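Local atomic coordinates of AdeR (Acinetobacter baumannii, PDB entry 5X5L), a protein that binds an intercistronic DNA region through the C-terminal domain described here and, as a two-component response regulator, probably controls transcription. Residues Y35-I38 and S39-D43; E66-V69 and D70-S74; K75-K78 and K79-Q83. All blocks are in the same frame, centred on the assembly; numbering follows the deposited sequence.

Interaction 1: residues Y35-I38 and S39-D43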
loop_
_atom_site.group_PDB
_atom_site.type_symbol
_atom_site.label_atom_id
_atom_site.label_comp_id
_atom_site.label_asym_id
_atom_site.label_seq_id
_atom_site.Cartn_x
_atom_site.Cartn_y
_atom_site.Cartn_z
ATOM N N TYR C 35 -4.208 -2.481 18.031
ATOM C CA TYR C 35 -3.303 -3.233 17.150
ATOM C C TYR C 35 -1.925 -3.411 17.794
ATOM O O TYR C 35 -1.348 -4.491 17.740
ATOM C CB TYR C 35 -3.140 -2.529 15.791
ATOM C CG TYR C 35 -2.158 -3.222 14.879
ATOM C CD1 TYR C 35 -2.585 -4.250 14.036
ATOM C CD2 TYR C 35 -0.814 -2.869 14.858
ATOM C CE1 TYR C 35 -1.696 -4.900 13.183
ATOM C CE2 TYR C 35 0.079 -3.518 14.017
ATOM C CZ TYR C 35 -0.370 -4.531 13.179
ATOM O OH TYR C 35 0.522 -5.170 12.341
ATOM N N LYS C 36 -1.399 -2.340 18.374
ATOM C CA LYS C 36 -0.082 -2.374 19.019
ATOM C C LYS C 36 -0.055 -3.350 20.197
ATOM O O LYS C 36 0.894 -4.105 20.345
ATOM C CB LYS C 36 0.351 -0.978 19.486
ATOM C CG LYS C 36 0.739 -0.042 18.357
ATOM C CD LYS C 36 1.445 1.211 18.858
ATOM C CE LYS C 36 1.475 2.196 17.684
ATOM N NZ LYS C 36 2.258 3.432 17.939
ATOM N N ILE C 37 -1.105 -3.341 21.007
ATOM C CA ILE C 37 -1.229 -4.245 22.153
ATOM C C ILE C 37 -1.141 -5.702 21.699
ATOM O O ILE C 37 -0.250 -6.431 22.144
ATOM C CB ILE C 37 -2.529 -3.975 22.956
ATOM C CG1 ILE C 37 -2.393 -2.642 23.710
ATOM C CG2 ILE C 37 -2.818 -5.096 23.947
ATOM C CD1 ILE C 37 -3.661 -2.168 24.385
ATOM N N ILE C 38 -2.043 -6.112 20.809
ATOM C CA ILE C 38 -2.080 -7.501 20.331
ATOM C C ILE C 38 -0.799 -7.921 19.597
ATOM O O ILE C 38 -0.355 -9.067 19.733
ATOM C CB ILE C 38 -3.342 -7.787 19.470
ATOM C CG1 ILE C 38 -3.518 -9.288 19.189
ATOM C CG2 ILE C 38 -3.309 -7.041 18.148
ATOM C CD1 ILE C 38 -3.741 -10.119 20.436
ATOM N N SER C 39 -0.215 -7.001 18.831
ATOM C CA SER C 39 1.028 -7.271 18.100
ATOM C C SER C 39 2.247 -7.327 19.028
ATOM O O SER C 39 3.214 -8.031 18.740
ATOM C CB SER C 39 1.240 -6.211 17.018
ATOM O OG SER C 39 2.281 -6.585 16.137
ATOM N N PHE C 40 2.201 -6.574 20.127
ATOM C CA PHE C 40 3.267 -6.562 21.138
ATOM C C PHE C 40 3.250 -7.840 21.963
ATOM O O PHE C 40 4.289 -8.476 22.152
ATOM C CB PHE C 40 3.108 -5.326 22.042
ATOM C CG PHE C 40 4.175 -5.166 23.104
ATOM C CD1 PHE C 40 5.522 -5.405 22.831
ATOM C CD2 PHE C 40 3.822 -4.721 24.383
ATOM C CE1 PHE C 40 6.470 -5.268 23.823
ATOM C CE2 PHE C 40 4.786 -4.554 25.363
ATOM C CZ PHE C 40 6.118 -4.824 25.075
ATOM N N MET C 41 2.063 -8.212 22.443
ATOM C CA MET C 41 1.908 -9.362 23.348
ATOM C C MET C 41 2.025 -10.727 22.669
ATOM O O MET C 41 2.417 -11.692 23.319
ATOM C CB MET C 41 0.585 -9.268 24.110
ATOM C CG MET C 41 0.533 -8.054 25.040
ATOM S SD MET C 41 -0.704 -8.157 26.344
ATOM C CE MET C 41 -2.120 -8.029 25.292
ATOM N N ILE C 42 1.707 -10.811 21.375
ATOM C CA ILE C 42 1.822 -12.075 20.634
ATOM C C ILE C 42 3.275 -12.553 20.441
ATOM O O ILE C 42 3.504 -13.729 20.161
ATOM C CB ILE C 42 1.074 -11.997 19.274
ATOM C CG1 ILE C 42 0.749 -13.383 18.714
ATOM C CG2 ILE C 42 1.864 -11.209 18.259
ATOM C CD1 ILE C 42 -0.380 -13.365 17.695
ATOM N N ASP C 43 4.241 -11.649 20.587
ATOM C CA ASP C 43 5.672 -12.006 20.553
ATOM C C ASP C 43 6.034 -12.958 21.681
ATOM O O ASP C 43 6.732 -13.945 21.454
ATOM C CB ASP C 43 6.556 -10.759 20.676
ATOM C CG ASP C 43 6.402 -9.806 19.499
ATOM O OD1 ASP C 43 6.362 -10.269 18.328
ATOM O OD2 ASP C 43 6.337 -8.584 19.754
#
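Ser-39 sets its CB over one face of the Tyr-35 ring, toward the rim, 4.2 Å from CE2. The same ring stacks with His-15. One turn on, the Phe-40 ring stands obliquely to Lys-36 O, stacks with His-57 and meets Phe-49 with the planes inclined. With its CG anti to the backbone N (chi1 -178°), Phe-40 directs the ring toward these two partners.

Both rings project from helix 32-41, part of the OmpR/PhoB-type winged-helix DNA-binding domain. Along its backbone Ser-39 N bonds to Tyr-35 O at 3.0 Å, Phe-40 N to Lys-36 O at 2.8 Å, Met-41 N to Ile-37 O at 2.9 Å and Ile-42 N to Ile-38 O at 3.2 Å.

On the side facing helices 51-58 and 66-81, Ile-37 and Met-41 run alongside each other in the same direction, and CG2 of Ile-37 makes an apolar contact with the terminal CE of Met-41 at 3.3 Å. Met-41 gets its CE there by bending at chi3 (-69°). Beyond them, Ile-37 meets His-72 and Leu-76 of helix 66-81, while Ile-38 and Ile-42 rest on Ile-10 of strand 8-11.

Across one turn the side chains meet through carbon alone, and the polar links are backbone bonds. The chemistry therefore implies a helix whose apolar sides are wedged between the N-terminal sheet and the helix that reads DNA, its polar residues lying elsewhere: Lys-3, for one, binds Ser-39 O and the carboxylate of Asp-43.

Interaction 2: residues E66-V69 and D70-S74. With nucleotides of chain J; nucleotides of chain I.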
loop_
_atom_site.group_PDB
_atom_site.type_symbol
_atom_site.label_atom_id
_atom_site.label_comp_id
_atom_site.label_asym_id
_atom_site.label_seq_id
_atom_site.Cartn_x
_atom_site.Cartn_y
_atom_site.Cartn_z
ATOM N N GLU C 66 -2.456 4.367 34.605
ATOM C CA GLU C 66 -2.337 2.935 34.329
ATOM C C GLU C 66 -3.705 2.313 34.080
ATOM O O GLU C 66 -3.823 1.344 33.339
ATOM C CB GLU C 66 -1.604 2.229 35.477
ATOM C CG GLU C 66 -0.121 2.571 35.559
ATOM C CD GLU C 66 0.712 1.543 36.327
ATOM O OE1 GLU C 66 0.218 0.976 37.334
ATOM O OE2 GLU C 66 1.870 1.313 35.907
ATOM N N ARG C 67 -4.745 2.878 34.685
ATOM C CA ARG C 67 -6.102 2.382 34.449
ATOM C C ARG C 67 -6.530 2.527 32.990
ATOM O O ARG C 67 -7.289 1.706 32.504
ATOM C CB ARG C 67 -7.098 3.049 35.395
ATOM C CG ARG C 67 -6.884 2.641 36.859
ATOM C CD ARG C 67 -7.217 1.176 37.153
ATOM N NE ARG C 67 -6.525 0.753 38.363
ATOM C CZ ARG C 67 -6.024 -0.464 38.613
ATOM N NH1 ARG C 67 -6.106 -1.456 37.725
ATOM N NH2 ARG C 67 -5.421 -0.697 39.782
ATOM N N THR C 68 -6.026 3.551 32.296
ATOM C CA THR C 68 -6.306 3.730 30.859
ATOM C C THR C 68 -5.817 2.549 30.013
ATOM O O THR C 68 -6.442 2.193 29.026
ATOM C CB THR C 68 -5.723 5.051 30.326
ATOM O OG1 THR C 68 -6.375 6.138 30.977
ATOM C CG2 THR C 68 -5.929 5.198 28.828
ATOM N N VAL C 69 -4.680 1.971 30.385
ATOM C CA VAL C 69 -4.231 0.695 29.814
ATOM C C VAL C 69 -5.305 -0.377 29.929
ATOM O O VAL C 69 -5.572 -1.048 28.959
ATOM C CB VAL C 69 -2.971 0.128 30.554
ATOM C CG1 VAL C 69 -2.503 -1.176 29.900
ATOM C CG2 VAL C 69 -1.843 1.146 30.630
ATOM N N ASP C 70 -5.908 -0.522 31.099
ATOM C CA ASP C 70 -6.949 -1.522 31.339
ATOM C C ASP C 70 -8.090 -1.364 30.335
ATOM O O ASP C 70 -8.557 -2.357 29.766
ATOM C CB ASP C 70 -7.531 -1.456 32.769
ATOM C CG ASP C 70 -6.492 -1.589 33.866
ATOM O OD1 ASP C 70 -5.275 -1.608 33.563
ATOM O OD2 ASP C 70 -6.899 -1.688 35.046
ATOM N N SER C 71 -8.498 -0.118 30.093
ATOM C CA SER C 71 -9.612 0.145 29.182
ATOM C C SER C 71 -9.276 -0.221 27.737
ATOM O O SER C 71 -10.133 -0.759 27.032
ATOM C CB SER C 71 -10.060 1.607 29.264
ATOM O OG SER C 71 -11.404 1.752 28.859
ATOM N N HIS C 72 -8.041 0.042 27.296
ATOM C CA HIS C 72 -7.629 -0.383 25.955
ATOM C C HIS C 72 -7.660 -1.896 25.813
ATOM O O HIS C 72 -8.065 -2.415 24.774
ATOM C CB HIS C 72 -6.244 0.133 25.556
ATOM C CG HIS C 72 -6.207 1.593 25.227
ATOM N ND1 HIS C 72 -6.715 2.107 24.048
ATOM C CD2 HIS C 72 -5.687 2.640 25.900
ATOM C CE1 HIS C 72 -6.533 3.413 24.029
ATOM N NE2 HIS C 72 -5.910 3.762 25.141
ATOM N N VAL C 73 -7.230 -2.592 26.868
ATOM C CA VAL C 73 -7.198 -4.056 26.884
ATOM C C VAL C 73 -8.618 -4.595 26.887
ATOM O O VAL C 73 -8.905 -5.549 26.169
ATOM C CB VAL C 73 -6.388 -4.597 28.090
ATOM C CG1 VAL C 73 -6.500 -6.110 28.221
ATOM C CG2 VAL C 73 -4.915 -4.197 27.963
ATOM N N SER C 74 -9.500 -3.975 27.677
ATOM C CA SER C 74 -10.922 -4.338 27.718
ATOM C C SER C 74 -11.570 -4.266 26.343
ATOM O O SER C 74 -12.209 -5.226 25.897
ATOM C CB SER C 74 -11.687 -3.420 28.669
ATOM O OG SER C 74 -13.062 -3.756 28.678
ATOM P P DC J 16 -3.969 7.312 25.285
ATOM O OP1 DC J 16 -2.591 7.866 25.321
ATOM O OP2 DC J 16 -4.182 5.847 25.300
ATOM O "O5'" DC J 16 -4.796 7.941 26.483
ATOM C "C5'" DC J 16 -4.839 9.361 26.670
ATOM C "C4'" DC J 16 -6.064 9.709 27.478
ATOM O "O4'" DC J 16 -7.228 9.190 26.811
ATOM C "C3'" DC J 16 -6.077 9.084 28.870
ATOM O "O3'" DC J 16 -5.646 10.050 29.830
ATOM C "C2'" DC J 16 -7.509 8.593 29.052
ATOM C "C1'" DC J 16 -8.235 8.994 27.781
ATOM N N1 DC J 16 -9.194 8.014 27.238
ATOM C C2 DC J 16 -10.546 8.359 27.170
ATOM O O2 DC J 16 -10.908 9.455 27.621
ATOM N N3 DC J 16 -11.427 7.482 26.636
ATOM C C4 DC J 16 -10.999 6.303 26.177
ATOM N N4 DC J 16 -11.903 5.464 25.665
ATOM C C5 DC J 16 -9.625 5.929 26.227
ATOM C C6 DC J 16 -8.765 6.809 26.755
ATOM P P DC J 17 -5.442 9.630 31.348
ATOM O OP1 DC J 17 -4.535 10.607 31.993
ATOM O OP2 DC J 17 -5.100 8.191 31.392
ATOM O "O5'" DC J 17 -6.888 9.860 31.957
ATOM C "C5'" DC J 17 -7.543 11.133 31.847
ATOM C "C4'" DC J 17 -8.977 11.003 32.299
ATOM O "O4'" DC J 17 -9.687 10.128 31.393
ATOM C "C3'" DC J 17 -9.141 10.407 33.700
ATOM O "O3'" DC J 17 -9.806 11.374 34.519
ATOM C "C2'" DC J 17 -9.864 9.088 33.471
ATOM C "C1'" DC J 17 -10.535 9.267 32.125
ATOM N N1 DC J 17 -10.729 8.048 31.314
ATOM C C2 DC J 17 -11.986 7.799 30.758
ATOM O O2 DC J 17 -12.919 8.576 31.010
ATOM N N3 DC J 17 -12.162 6.705 29.983
ATOM C C4 DC J 17 -11.134 5.891 29.735
ATOM N N4 DC J 17 -11.352 4.821 28.967
ATOM C C5 DC J 17 -9.834 6.140 30.262
ATOM C C6 DC J 17 -9.677 7.223 31.033
ATOM P P DG I 7 -14.776 -6.728 30.307
ATOM O OP1 DG I 7 -15.517 -7.951 29.906
ATOM O OP2 DG I 7 -13.535 -6.340 29.578
ATOM O "O5'" DG I 7 -15.766 -5.485 30.245
ATOM C "C5'" DG I 7 -16.904 -5.364 31.117
ATOM C "C4'" DG I 7 -17.563 -4.016 30.937
ATOM O "O4'" DG I 7 -16.915 -3.039 31.786
ATOM C "C3'" DG I 7 -17.497 -3.447 29.516
ATOM O "O3'" DG I 7 -18.725 -2.815 29.151
ATOM C "C2'" DG I 7 -16.401 -2.403 29.596
ATOM C "C1'" DG I 7 -16.559 -1.898 31.017
ATOM N N9 DG I 7 -15.372 -1.294 31.622
ATOM C C8 DG I 7 -14.060 -1.677 31.475
ATOM N N7 DG I 7 -13.230 -0.942 32.169
ATOM C C5 DG I 7 -14.042 -0.010 32.796
ATOM C C6 DG I 7 -13.708 1.055 33.669
ATOM O O6 DG I 7 -12.593 1.386 34.087
ATOM N N1 DG I 7 -14.839 1.759 34.073
ATOM C C2 DG I 7 -16.127 1.469 33.693
ATOM N N2 DG I 7 -17.086 2.254 34.206
ATOM N N3 DG I 7 -16.451 0.477 32.879
ATOM C C4 DG I 7 -15.368 -0.214 32.469
#
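Arg-67 and Asp-70 form a salt bridge one turn apart on helix 66-81, the recognition helix of the winged helix-turn-helix. NH1 of Arg-67 donates to OD2 of Asp-70 at 2.8 Å, meeting its syn lone pair. The oxygen lies in the guanidinium plane, at its edge, but the carboxylate is turned 74° to that plane. A bend at chi2 (-68°) turns the arginine across to Asp-70. Asp-70 has a second partner: its OD1 is salt-bridged to Arg-51 of helix 51-58. NH2 of Arg-67 is meanwhile paired with a DNA phosphate, so the acid probably offsets the charge of two neighbouring arginines and may steady Arg-67 against that phosphate.

The tightly packed side faces the protein. CG1 of Val-69 and CG2 of Val-73 stand 4.3 Å apart; Val-69 presses on Leu-54 and Met-55, and Val-73 on Leu-89 and Tyr-97. By contrast, Glu-66 at the start of the helix is exposed and loosely held. Arg-67 beside it is exposed too, but tethered through both NH1 and NH2.

A third side is filled by DNA. His-72 directs NE2 at OP2 of DC16 of chain J, 2.7 Å away near the ring plane, while the ring's CD2 lies 3.9 Å from CG2 of Thr-68. Thr-68 OG1 donates to OP2 of DC17 on the same strand, a bond modelled too short for its length to be trusted. Ser-71 brings OG within 3.1 Å of N4 of the DC17 base, which places it in the groove among bases. On the other strand, Ser-74 OG donates to OP2 of DG7 of chain I at 2.8 Å.

Interaction 3: residues K75-K78 and K79-Q83. With nucleotides of chain I.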
loop_
_atom_site.group_PDB
_atom_site.type_symbol
_atom_site.label_atom_id
_atom_site.label_comp_id
_atom_site.label_asym_id
_atom_site.label_seq_id
_atom_site.Cartn_x
_atom_site.Cartn_y
_atom_site.Cartn_z
ATOM N N LYS C 75 -11.387 -3.120 25.677
ATOM C CA LYS C 75 -11.968 -2.891 24.354
ATOM C C LYS C 75 -11.450 -3.881 23.323
ATOM O O LYS C 75 -12.229 -4.365 22.488
ATOM C CB LYS C 75 -11.730 -1.450 23.889
ATOM C CG LYS C 75 -12.534 -0.444 24.670
ATOM C CD LYS C 75 -12.145 0.987 24.329
ATOM C CE LYS C 75 -13.052 1.972 25.018
ATOM N NZ LYS C 75 -12.639 2.386 26.401
ATOM N N LEU C 76 -10.156 -4.195 23.387
ATOM C CA LEU C 76 -9.589 -5.255 22.554
ATOM C C LEU C 76 -10.233 -6.599 22.894
ATOM O O LEU C 76 -10.620 -7.335 21.987
ATOM C CB LEU C 76 -8.062 -5.332 22.712
ATOM C CG LEU C 76 -7.336 -6.481 21.996
ATOM C CD1 LEU C 76 -7.632 -6.479 20.499
ATOM C CD2 LEU C 76 -5.829 -6.411 22.243
ATOM N N ARG C 77 -10.351 -6.907 24.191
ATOM C CA ARG C 77 -10.908 -8.192 24.643
ATOM C C ARG C 77 -12.311 -8.391 24.106
ATOM O O ARG C 77 -12.616 -9.461 23.579
ATOM C CB ARG C 77 -10.916 -8.306 26.178
ATOM C CG ARG C 77 -11.516 -9.586 26.738
ATOM C CD ARG C 77 -11.577 -9.616 28.263
ATOM N NE ARG C 77 -10.273 -9.428 28.907
ATOM C CZ ARG C 77 -9.896 -8.376 29.642
ATOM N NH1 ARG C 77 -10.709 -7.346 29.883
ATOM N NH2 ARG C 77 -8.668 -8.361 30.169
ATOM N N LYS C 78 -13.156 -7.361 24.223
ATOM C CA LYS C 78 -14.522 -7.440 23.717
ATOM C C LYS C 78 -14.535 -7.802 22.230
ATOM O O LYS C 78 -15.287 -8.685 21.815
ATOM C CB LYS C 78 -15.283 -6.133 23.974
ATOM C CG LYS C 78 -16.732 -6.112 23.506
ATOM C CD LYS C 78 -17.594 -7.174 24.199
ATOM C CE LYS C 78 -18.660 -7.757 23.280
ATOM N NZ LYS C 78 -19.790 -6.807 23.040
ATOM N N LYS C 79 -13.677 -7.153 21.449
ATOM C CA LYS C 79 -13.570 -7.451 20.017
ATOM C C LYS C 79 -13.126 -8.895 19.748
ATOM O O LYS C 79 -13.607 -9.519 18.800
ATOM C CB LYS C 79 -12.653 -6.440 19.315
ATOM C CG LYS C 79 -13.298 -5.063 19.215
ATOM C CD LYS C 79 -12.341 -4.013 18.686
ATOM C CE LYS C 79 -12.978 -2.633 18.680
ATOM N NZ LYS C 79 -12.052 -1.573 18.205
ATOM N N LEU C 80 -12.238 -9.431 20.583
ATOM C CA LEU C 80 -11.879 -10.847 20.502
ATOM C C LEU C 80 -13.046 -11.767 20.862
ATOM O O LEU C 80 -13.247 -12.780 20.183
ATOM C CB LEU C 80 -10.661 -11.165 21.379
ATOM C CG LEU C 80 -9.329 -10.579 20.913
ATOM C CD1 LEU C 80 -8.269 -10.642 21.983
ATOM C CD2 LEU C 80 -8.834 -11.342 19.716
ATOM N N GLU C 81 -13.818 -11.422 21.898
ATOM C CA GLU C 81 -14.937 -12.279 22.337
ATOM C C GLU C 81 -16.065 -12.354 21.309
ATOM O O GLU C 81 -16.670 -13.420 21.154
ATOM C CB GLU C 81 -15.515 -11.857 23.703
ATOM C CG GLU C 81 -14.570 -11.875 24.894
ATOM C CD GLU C 81 -15.138 -11.173 26.128
ATOM O OE1 GLU C 81 -16.249 -10.588 26.085
ATOM O OE2 GLU C 81 -14.477 -11.236 27.179
ATOM N N GLU C 82 -16.338 -11.249 20.595
ATOM C CA GLU C 82 -17.351 -11.269 19.519
ATOM C C GLU C 82 -16.968 -12.127 18.297
ATOM O O GLU C 82 -17.828 -12.393 17.457
ATOM C CB GLU C 82 -17.817 -9.857 19.092
ATOM C CG GLU C 82 -16.744 -8.863 18.707
ATOM C CD GLU C 82 -17.317 -7.594 18.032
ATOM O OE1 GLU C 82 -18.562 -7.374 17.984
ATOM O OE2 GLU C 82 -16.500 -6.795 17.543
ATOM N N GLN C 83 -15.711 -12.575 18.229
ATOM C CA GLN C 83 -15.282 -13.610 17.270
ATOM C C GLN C 83 -15.070 -14.952 17.975
ATOM O O GLN C 83 -14.265 -15.774 17.523
ATOM C CB GLN C 83 -14.011 -13.178 16.528
ATOM C CG GLN C 83 -14.070 -11.779 15.933
ATOM C CD GLN C 83 -15.309 -11.511 15.099
ATOM O OE1 GLN C 83 -15.799 -12.388 14.379
ATOM N NE2 GLN C 83 -15.827 -10.288 15.198
ATOM P P DT I 6 -9.201 -6.749 33.857
ATOM O OP1 DT I 6 -9.100 -7.946 32.990
ATOM O OP2 DT I 6 -8.388 -5.556 33.546
ATOM O "O5'" DT I 6 -10.734 -6.335 33.912
ATOM C "C5'" DT I 6 -11.743 -7.320 34.167
ATOM C "C4'" DT I 6 -13.107 -6.763 33.843
ATOM O "O4'" DT I 6 -13.401 -5.645 34.712
ATOM C "C3'" DT I 6 -13.259 -6.250 32.417
ATOM O "O3'" DT I 6 -14.439 -6.846 31.869
ATOM C "C2'" DT I 6 -13.319 -4.739 32.575
ATOM C "C1'" DT I 6 -13.892 -4.549 33.962
ATOM N N1 DT I 6 -13.528 -3.308 34.701
ATOM C C2 DT I 6 -14.536 -2.499 35.191
ATOM O O2 DT I 6 -15.721 -2.705 34.985
ATOM N N3 DT I 6 -14.101 -1.420 35.918
ATOM C C4 DT I 6 -12.798 -1.084 36.216
ATOM O O4 DT I 6 -12.564 -0.080 36.882
ATOM C C5 DT I 6 -11.792 -1.980 35.688
ATOM C C7 DT I 6 -10.349 -1.682 35.952
ATOM C C6 DT I 6 -12.203 -3.039 34.976
#
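Glu-81 N donates to Arg-77 O at 2.8 Å in the last turns of helix 66-81, the recognition helix. Leu-80 N to Leu-76 O and Glu-82 N to Lys-78 O, each 3.0 Å, continue the helical pattern; Lys-79 N to Lys-75 O is weak.

Arg-77 and Glu-81 also run side by side, pointing the same way. What meets is the arginine's aliphatic part: OE2 of Glu-81 lies 3.4 Å from CG of Arg-77, yet stays 4.9 Å from NE, too far for a salt bridge. The arginine extends as far as CD and then bends at chi3 (-57°), turning its guanidinium off toward the DNA. There NH2 bonds to Leu-89 O and comes within 2.9 Å of OP1 of DT6 of chain I, and NH1 is salt-bridged to a phosphate.

Leu-76 CG and Leu-80 CD1, 4.3 Å apart, form the buried side, against Leu-89. Lys-79 extends to Glu-34 and Asn-29 O, and Lys-75 reaches a guanine O6 in the DNA.

Leucines thus hold one side of the helix on the rest of the domain, while the arginine, steadied in part by Leu-89 O, offers its positive charge to the DNA backbone with no salt bridge to the neighbouring glutamate.

Overall arrangement
Interaction 1 is the core contact, apolar and near the centre of the domain, whereas interactions 2 and 3 divide the recognition helix 66-81 between them. The two helices meet through Ile-37, which packs on His-72 of interaction 2 and on Leu-76 of interaction 3; Ile-38 also touches Leu-76. Interaction 2 is also largely buried, but partly by DNA, and its polar chemistry engages both strands as well as the bases. Interaction 3 is only partly buried: its charged chains spread to the surface, to helix 32-41, to phosphates and to a guanine base. Apolar contact prevails at Ile-37 and Ile-38, though lysines reach Glu-34 of the same helix nearby; charge and hydroxyls prevail at the DNA.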